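Local atomic coordinates of beta-xylosidase (Uncultured organism, PDB entry 4MLG), a protein that probably hydrolyses xylo-oligosaccharides, releasing xylose from their non-reducing ends, as a beta-propeller glycoside hydrolase of family 43. Residues Y12-A17 with F287-V292; S30-S35 with W299-K304. All coordinates share one frame; numbering follows the deposited sequence.

Contact 1: residues Y12-A17 with F287-V292; sequences YMADPA and FHHDCV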
loop_
_atom_site.group_PDB
_atom_site.type_symbol
_atom_site.label_atom_id
_atom_site.label_comp_id
_atom_site.label_asym_id
_atom_site.label_seq_id
_atom_site.Cartn_x
_atom_site.Cartn_y
_atom_site.Cartn_z
ATOM N N TYR A 12 -27.238 -8.263 -12.513
ATOM C CA TYR A 12 -26.780 -8.848 -11.257
ATOM C C TYR A 12 -26.118 -7.809 -10.352
ATOM O O TYR A 12 -24.960 -7.443 -10.552
ATOM C CB TYR A 12 -25.821 -10.013 -11.515
ATOM C CG TYR A 12 -26.476 -11.222 -12.150
ATOM C CD1 TYR A 12 -27.400 -11.985 -11.447
ATOM C CD2 TYR A 12 -26.163 -11.606 -13.448
ATOM C CE1 TYR A 12 -27.999 -13.090 -12.021
ATOM C CE2 TYR A 12 -26.756 -12.711 -14.029
ATOM C CZ TYR A 12 -27.673 -13.449 -13.312
ATOM O OH TYR A 12 -28.266 -14.550 -13.888
ATOM N N MET A 13 -26.863 -7.339 -9.356
ATOM C CA MET A 13 -26.343 -6.363 -8.405
ATOM C C MET A 13 -26.253 -6.965 -7.004
ATOM O O MET A 13 -27.206 -7.580 -6.522
ATOM C CB MET A 13 -27.218 -5.109 -8.392
ATOM C CG MET A 13 -27.345 -4.430 -9.745
ATOM S SD MET A 13 -25.793 -3.718 -10.323
ATOM C CE MET A 13 -26.252 -3.223 -11.982
ATOM N N ALA A 14 -25.107 -6.784 -6.355
ATOM C CA ALA A 14 -24.855 -7.409 -5.061
ATOM C C ALA A 14 -24.335 -6.420 -4.025
ATOM O O ALA A 14 -24.035 -5.273 -4.348
ATOM C CB ALA A 14 -23.877 -8.556 -5.217
ATOM N N ASP A 15 -24.222 -6.892 -2.785
ATOM C CA ASP A 15 -23.737 -6.087 -1.663
ATOM C C ASP A 15 -24.465 -4.749 -1.542
ATOM O O ASP A 15 -23.834 -3.693 -1.589
ATOM C CB ASP A 15 -22.229 -5.847 -1.790
ATOM C CG ASP A 15 -21.464 -7.110 -2.135
ATOM O OD1 ASP A 15 -21.805 -8.183 -1.595
ATOM O OD2 ASP A 15 -20.524 -7.029 -2.953
ATOM N N PRO A 16 -25.798 -4.787 -1.377
ATOM C CA PRO A 16 -26.575 -3.545 -1.409
ATOM C C PRO A 16 -26.324 -2.670 -0.188
ATOM O O PRO A 16 -26.152 -3.181 0.919
ATOM C CB PRO A 16 -28.020 -4.042 -1.412
ATOM C CG PRO A 16 -27.961 -5.333 -0.686
ATOM C CD PRO A 16 -26.640 -5.952 -1.052
ATOM N N ALA A 17 -26.294 -1.360 -0.403
ATOM C CA ALA A 17 -26.132 -0.399 0.676
ATOM C C ALA A 17 -27.205 0.668 0.535
ATOM O O ALA A 17 -27.118 1.535 -0.335
ATOM C CB ALA A 17 -24.753 0.226 0.627
ATOM N N PHE A 287 -32.104 -5.195 3.069
ATOM C CA PHE A 287 -31.642 -5.374 1.700
ATOM C C PHE A 287 -30.496 -6.376 1.688
ATOM O O PHE A 287 -29.572 -6.269 2.487
ATOM C CB PHE A 287 -31.179 -4.043 1.105
ATOM C CG PHE A 287 -32.285 -3.044 0.914
ATOM C CD1 PHE A 287 -32.920 -2.921 -0.311
ATOM C CD2 PHE A 287 -32.686 -2.225 1.956
ATOM C CE1 PHE A 287 -33.936 -2.002 -0.491
ATOM C CE2 PHE A 287 -33.701 -1.305 1.781
ATOM C CZ PHE A 287 -34.327 -1.196 0.556
ATOM N N HIS A 288 -30.566 -7.351 0.788
ATOM C CA HIS A 288 -29.527 -8.372 0.679
ATOM C C HIS A 288 -29.531 -8.994 -0.713
ATOM O O HIS A 288 -30.068 -8.407 -1.651
ATOM C CB HIS A 288 -29.707 -9.447 1.756
ATOM C CG HIS A 288 -31.049 -10.112 1.736
ATOM N ND1 HIS A 288 -32.207 -9.464 2.106
ATOM C CD2 HIS A 288 -31.414 -11.373 1.404
ATOM C CE1 HIS A 288 -33.229 -10.294 1.995
ATOM N NE2 HIS A 288 -32.774 -11.459 1.571
ATOM N N HIS A 289 -28.933 -10.175 -0.851
ATOM C CA HIS A 289 -28.909 -10.857 -2.144
ATOM C C HIS A 289 -28.819 -12.378 -2.035
ATOM O O HIS A 289 -28.403 -12.916 -1.010
ATOM C CB HIS A 289 -27.762 -10.330 -3.019
ATOM C CG HIS A 289 -26.395 -10.597 -2.466
ATOM N ND1 HIS A 289 -25.458 -9.601 -2.290
ATOM C CD2 HIS A 289 -25.799 -11.746 -2.063
ATOM C CE1 HIS A 289 -24.349 -10.122 -1.798
ATOM N NE2 HIS A 289 -24.530 -11.421 -1.648
ATOM N N ASP A 290 -29.214 -13.059 -3.106
ATOM C CA ASP A 290 -28.958 -14.487 -3.258
ATOM C C ASP A 290 -28.760 -14.835 -4.732
ATOM O O ASP A 290 -28.935 -13.986 -5.605
ATOM C CB ASP A 290 -30.065 -15.340 -2.622
ATOM C CG ASP A 290 -31.452 -14.990 -3.131
ATOM O OD1 ASP A 290 -31.578 -14.430 -4.240
ATOM O OD2 ASP A 290 -32.428 -15.291 -2.413
ATOM N N CYS A 291 -28.396 -16.082 -5.007
ATOM C CA CYS A 291 -28.070 -16.481 -6.370
ATOM C C CYS A 291 -29.146 -17.364 -6.994
ATOM O O CYS A 291 -28.843 -18.312 -7.721
ATOM C CB CYS A 291 -26.712 -17.185 -6.400
ATOM S SG CYS A 291 -25.386 -16.223 -5.633
ATOM N N VAL A 292 -30.405 -17.041 -6.710
ATOM C CA VAL A 292 -31.533 -17.776 -7.278
ATOM C C VAL A 292 -31.731 -17.550 -8.788
ATOM O O VAL A 292 -31.879 -18.518 -9.534
ATOM C CB VAL A 292 -32.848 -17.525 -6.492
ATOM C CG1 VAL A 292 -34.029 -18.172 -7.198
ATOM C CG2 VAL A 292 -32.723 -18.046 -5.068
#

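Contact 2: residues S30-S35 with W299-K304; sequences SHDWES and WLRSLK. With SO4 (sulfate ion), chain N.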
loop_
_atom_site.group_PDB
_atom_site.type_symbol
_atom_site.label_atom_id
_atom_site.label_comp_id
_atom_site.label_asym_id
_atom_site.label_seq_id
_atom_site.Cartn_x
_atom_site.Cartn_y
_atom_site.Cartn_z
ATOM N N SER A 30 -22.860 -3.470 -5.509
ATOM C CA SER A 30 -21.800 -3.857 -6.428
ATOM C C SER A 30 -22.442 -4.387 -7.706
ATOM O O SER A 30 -23.631 -4.701 -7.717
ATOM C CB SER A 30 -20.913 -4.933 -5.801
ATOM O OG SER A 30 -20.404 -4.512 -4.550
ATOM N N HIS A 31 -21.664 -4.487 -8.781
ATOM C CA HIS A 31 -22.196 -4.974 -10.051
ATOM C C HIS A 31 -21.525 -6.273 -10.491
ATOM O O HIS A 31 -20.448 -6.254 -11.084
ATOM C CB HIS A 31 -22.050 -3.909 -11.143
ATOM C CG HIS A 31 -22.692 -4.281 -12.446
ATOM N ND1 HIS A 31 -22.580 -3.502 -13.578
ATOM C CD2 HIS A 31 -23.455 -5.344 -12.795
ATOM C CE1 HIS A 31 -23.243 -4.072 -14.569
ATOM N NE2 HIS A 31 -23.784 -5.190 -14.120
ATOM N N ASP A 32 -22.175 -7.398 -10.211
ATOM C CA ASP A 32 -21.671 -8.698 -10.635
ATOM C C ASP A 32 -21.851 -8.914 -12.135
ATOM O O ASP A 32 -22.918 -8.646 -12.689
ATOM C CB ASP A 32 -22.367 -9.823 -9.867
ATOM C CG ASP A 32 -21.806 -10.013 -8.472
ATOM O OD1 ASP A 32 -20.603 -9.746 -8.274
ATOM O OD2 ASP A 32 -22.566 -10.438 -7.577
ATOM N N TRP A 33 -20.800 -9.402 -12.782
ATOM C CA TRP A 33 -20.857 -9.754 -14.192
ATOM C C TRP A 33 -20.025 -11.005 -14.419
ATOM O O TRP A 33 -19.130 -11.312 -13.633
ATOM C CB TRP A 33 -20.342 -8.605 -15.058
ATOM C CG TRP A 33 -18.860 -8.403 -14.975
ATOM C CD1 TRP A 33 -18.149 -7.984 -13.888
ATOM C CD2 TRP A 33 -17.906 -8.598 -16.027
ATOM N NE1 TRP A 33 -16.813 -7.912 -14.195
ATOM C CE2 TRP A 33 -16.636 -8.284 -15.502
ATOM C CE3 TRP A 33 -18.001 -9.011 -17.360
ATOM C CZ2 TRP A 33 -15.470 -8.370 -16.264
ATOM C CZ3 TRP A 33 -16.841 -9.096 -18.115
ATOM C CH2 TRP A 33 -15.593 -8.776 -17.565
ATOM N N GLU A 34 -20.323 -11.731 -15.490
ATOM C CA GLU A 34 -19.596 -12.958 -15.785
ATOM C C GLU A 34 -18.242 -12.678 -16.424
ATOM O O GLU A 34 -18.133 -12.538 -17.642
ATOM C CB GLU A 34 -20.422 -13.884 -16.684
ATOM C CG GLU A 34 -19.717 -15.188 -17.054
ATOM C CD GLU A 34 -19.486 -16.098 -15.859
ATOM O OE1 GLU A 34 -20.303 -17.018 -15.645
ATOM O OE2 GLU A 34 -18.486 -15.902 -15.138
ATOM N N SER A 35 -17.211 -12.582 -15.591
ATOM C CA SER A 35 -15.847 -12.545 -16.089
ATOM C C SER A 35 -15.482 -13.964 -16.496
ATOM O O SER A 35 -16.010 -14.927 -15.944
ATOM C CB SER A 35 -14.889 -12.040 -15.010
ATOM O OG SER A 35 -14.934 -12.869 -13.862
ATOM N N TRP A 299 -20.762 -15.992 -7.905
ATOM C CA TRP A 299 -20.261 -14.711 -8.399
ATOM C C TRP A 299 -21.317 -13.917 -9.166
ATOM O O TRP A 299 -21.042 -12.823 -9.658
ATOM C CB TRP A 299 -19.016 -14.921 -9.264
ATOM C CG TRP A 299 -19.241 -15.835 -10.426
ATOM C CD1 TRP A 299 -19.488 -15.472 -11.717
ATOM C CD2 TRP A 299 -19.245 -17.267 -10.403
ATOM N NE1 TRP A 299 -19.644 -16.590 -12.501
ATOM C CE2 TRP A 299 -19.500 -17.704 -11.718
ATOM C CE3 TRP A 299 -19.057 -18.222 -9.399
ATOM C CZ2 TRP A 299 -19.572 -19.055 -12.054
ATOM C CZ3 TRP A 299 -19.130 -19.562 -9.734
ATOM C CH2 TRP A 299 -19.385 -19.965 -11.051
ATOM N N LEU A 300 -22.522 -14.471 -9.265
ATOM C CA LEU A 300 -23.635 -13.783 -9.911
ATOM C C LEU A 300 -24.798 -13.653 -8.934
ATOM O O LEU A 300 -25.557 -14.599 -8.727
ATOM C CB LEU A 300 -24.081 -14.534 -11.165
ATOM C CG LEU A 300 -23.047 -14.705 -12.278
ATOM C CD1 LEU A 300 -23.653 -15.453 -13.453
ATOM C CD2 LEU A 300 -22.510 -13.354 -12.718
ATOM N N ARG A 301 -24.934 -12.472 -8.340
ATOM C CA ARG A 301 -25.893 -12.266 -7.264
ATOM C C ARG A 301 -26.969 -11.250 -7.633
ATOM O O ARG A 301 -26.698 -10.266 -8.318
ATOM C CB ARG A 301 -25.155 -11.824 -5.999
ATOM C CG ARG A 301 -24.121 -12.829 -5.516
ATOM C CD ARG A 301 -23.070 -12.191 -4.621
ATOM N NE ARG A 301 -22.154 -11.332 -5.367
ATOM C CZ ARG A 301 -21.113 -10.703 -4.831
ATOM N NH1 ARG A 301 -20.846 -10.836 -3.539
ATOM N NH2 ARG A 301 -20.336 -9.940 -5.587
ATOM N N SER A 302 -28.191 -11.499 -7.173
ATOM C CA SER A 302 -29.308 -10.598 -7.430
ATOM C C SER A 302 -29.815 -10.021 -6.116
ATOM O O SER A 302 -30.134 -10.765 -5.191
ATOM C CB SER A 302 -30.436 -11.341 -8.145
ATOM O OG SER A 302 -29.962 -11.981 -9.318
ATOM N N LEU A 303 -29.887 -8.696 -6.032
ATOM C CA LEU A 303 -30.297 -8.054 -4.789
ATOM C C LEU A 303 -31.792 -8.184 -4.518
ATOM O O LEU A 303 -32.603 -8.248 -5.442
ATOM C CB LEU A 303 -29.842 -6.588 -4.727
ATOM C CG LEU A 303 -29.997 -5.639 -5.920
ATOM C CD1 LEU A 303 -31.450 -5.394 -6.277
ATOM C CD2 LEU A 303 -29.310 -4.322 -5.608
ATOM N N LYS A 304 -32.145 -8.226 -3.238
ATOM C CA LYS A 304 -33.529 -8.409 -2.829
ATOM C C LYS A 304 -33.784 -7.736 -1.485
ATOM O O LYS A 304 -32.850 -7.455 -0.735
ATOM C CB LYS A 304 -33.860 -9.900 -2.754
ATOM C CG LYS A 304 -32.942 -10.689 -1.833
ATOM C CD LYS A 304 -33.169 -12.185 -1.969
ATOM C CE LYS A 304 -34.611 -12.555 -1.668
ATOM N NZ LYS A 304 -34.853 -14.019 -1.797
HETATM S S SO4 N . -17.606 -9.052 -1.189
HETATM O O1 SO4 N . -18.314 -8.786 -2.437
HETATM O O2 SO4 N . -18.521 -8.895 -0.062
HETATM O O3 SO4 N . -17.081 -10.414 -1.208
HETATM O O4 SO4 N . -16.508 -8.100 -1.048
HETATM O O HOH W 1 -18.810 -10.860 -9.747
#

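Contact 1: residues Y12-A17 with F287-V292
His289 reaches from strand 283-290 to the turn at Asp15, and its imidazole carries the polar half of this buried contact. Its CB leaves the strand in the direction of segment 12-17. CG is then placed between the backbone N and the carbonyl carbon (chi1 64°), which brings the ND1 edge of the ring to the backbone N of Asp15. At ND1 the ring accepts a hydrogen bond from the backbone N of Asp15, 3.0 Å away, with an N-H...acceptor angle of 166°. The donor lies close to the ring plane, so the bond meets ND1 at the edge. The CB of Ala14 also approaches ND1, at 3.5 Å, but obliquely. Next round the ring, CE1 is 3.2 Å from Asp15 OD1, and the carboxylate is turned 59° from the imidazole. The other Asp15 oxygen, OD2, is hydrogen-bonded to Ser30 OG, while His289 NE2, at the far tip, has a weak hydrogen bond with Thr272 OG1. The apolar half belongs to Pro16, whose CG sits 3.6 Å from His288 N, over the backbone at the Phe287-His288 junction, and 3.9 Å from Phe287 CB. Its CD flanks the imidazole, 4.0 Å from His289 ND1. An alanine in place of His289 would remove the ring and is likely to leave the buried N-H of Asp15 without its acceptor and open a gap beside Ala14 and Pro16. Because ND1 acts as an acceptor, it should carry no proton, which is consistent with a ring hydrogen on NE2; the chemistry thus implies an oriented imidazole that holds the Asp15 backbone by its N-H, while the carboxylate of the same residue is held separately through Ser30.

Contact 2: residues S30-S35 with W299-K304
Asp32 and Arg301 join the two segments through a salt bridge in which the carboxylate and guanidinium planes are nearly coplanar, 21° apart. Arg301 NH2 donates to Asp32 OD1 over 2.7 Å with an N-H...acceptor angle of 170°, using the syn lone pair of that oxygen. Arg301 NE faces the other oxygen, OD2, completing a side-by-side pairing; the modelled separation there is too short to be trusted at this resolution. A bend about CG-CD of Arg301 (chi3 -72°) brings the guanidinium edge back to the acid. The backbone N of Arg301 adds a weak bond to Asp32 OD2, 3.2 Å long. Past the pair, NH1 extends to a sulfate, probably from the crystallisation liquor, with only a weak bond of 3.4 Å to its O1.

One water-mediated link runs beside the ion pair. The water donates to Asp32 OD1 at 2.6 Å and to Trp299 O at 3.0 Å, bridging two acceptors that cannot bond each other.

A second polar pair lies farther out: Trp299 NE1 shares its hydrogen weakly between Glu34 OE1, at 3.2 Å, and OE2, at 3.0 Å. OE1 lies at the indole edge in the ring plane, whereas OE2 approaches obliquely.

Leu300 adds apolar packing, its CD2 lying against the backbone, 3.8 Å from Trp33 C. The salt bridge ties the end of strand 24-32 to the loop leading into strand 302-308, and these strands belong to different antiparallel sheets, an arrangement that fits neighbouring blades meeting in the five-bladed beta-propeller of family 43.

In the fold
Contacts 1 and 2 are two steps of one interface between the same pair of sheets, their centres about 7 Å apart. Strands 12-14 and 24-32 are neighbours in one sheet, 283-290 and 302-308 in the other, and probable backbone hydrogen bonds join Ala14 to Ser30 and His288 to Lys304. Across the sheets, Ala14 CB packs 3.3 Å from Arg301 NE. The side chain of Asp15 in contact 1 lies about 3 Å from a bound sulfate and about 6 Å from the calcium ion, whose site includes Asp85 and His274; that of Arg301 in contact 2 is about 10 Å from the calcium. This polar cluster is consistent with the substrate pocket expected near the propeller axis.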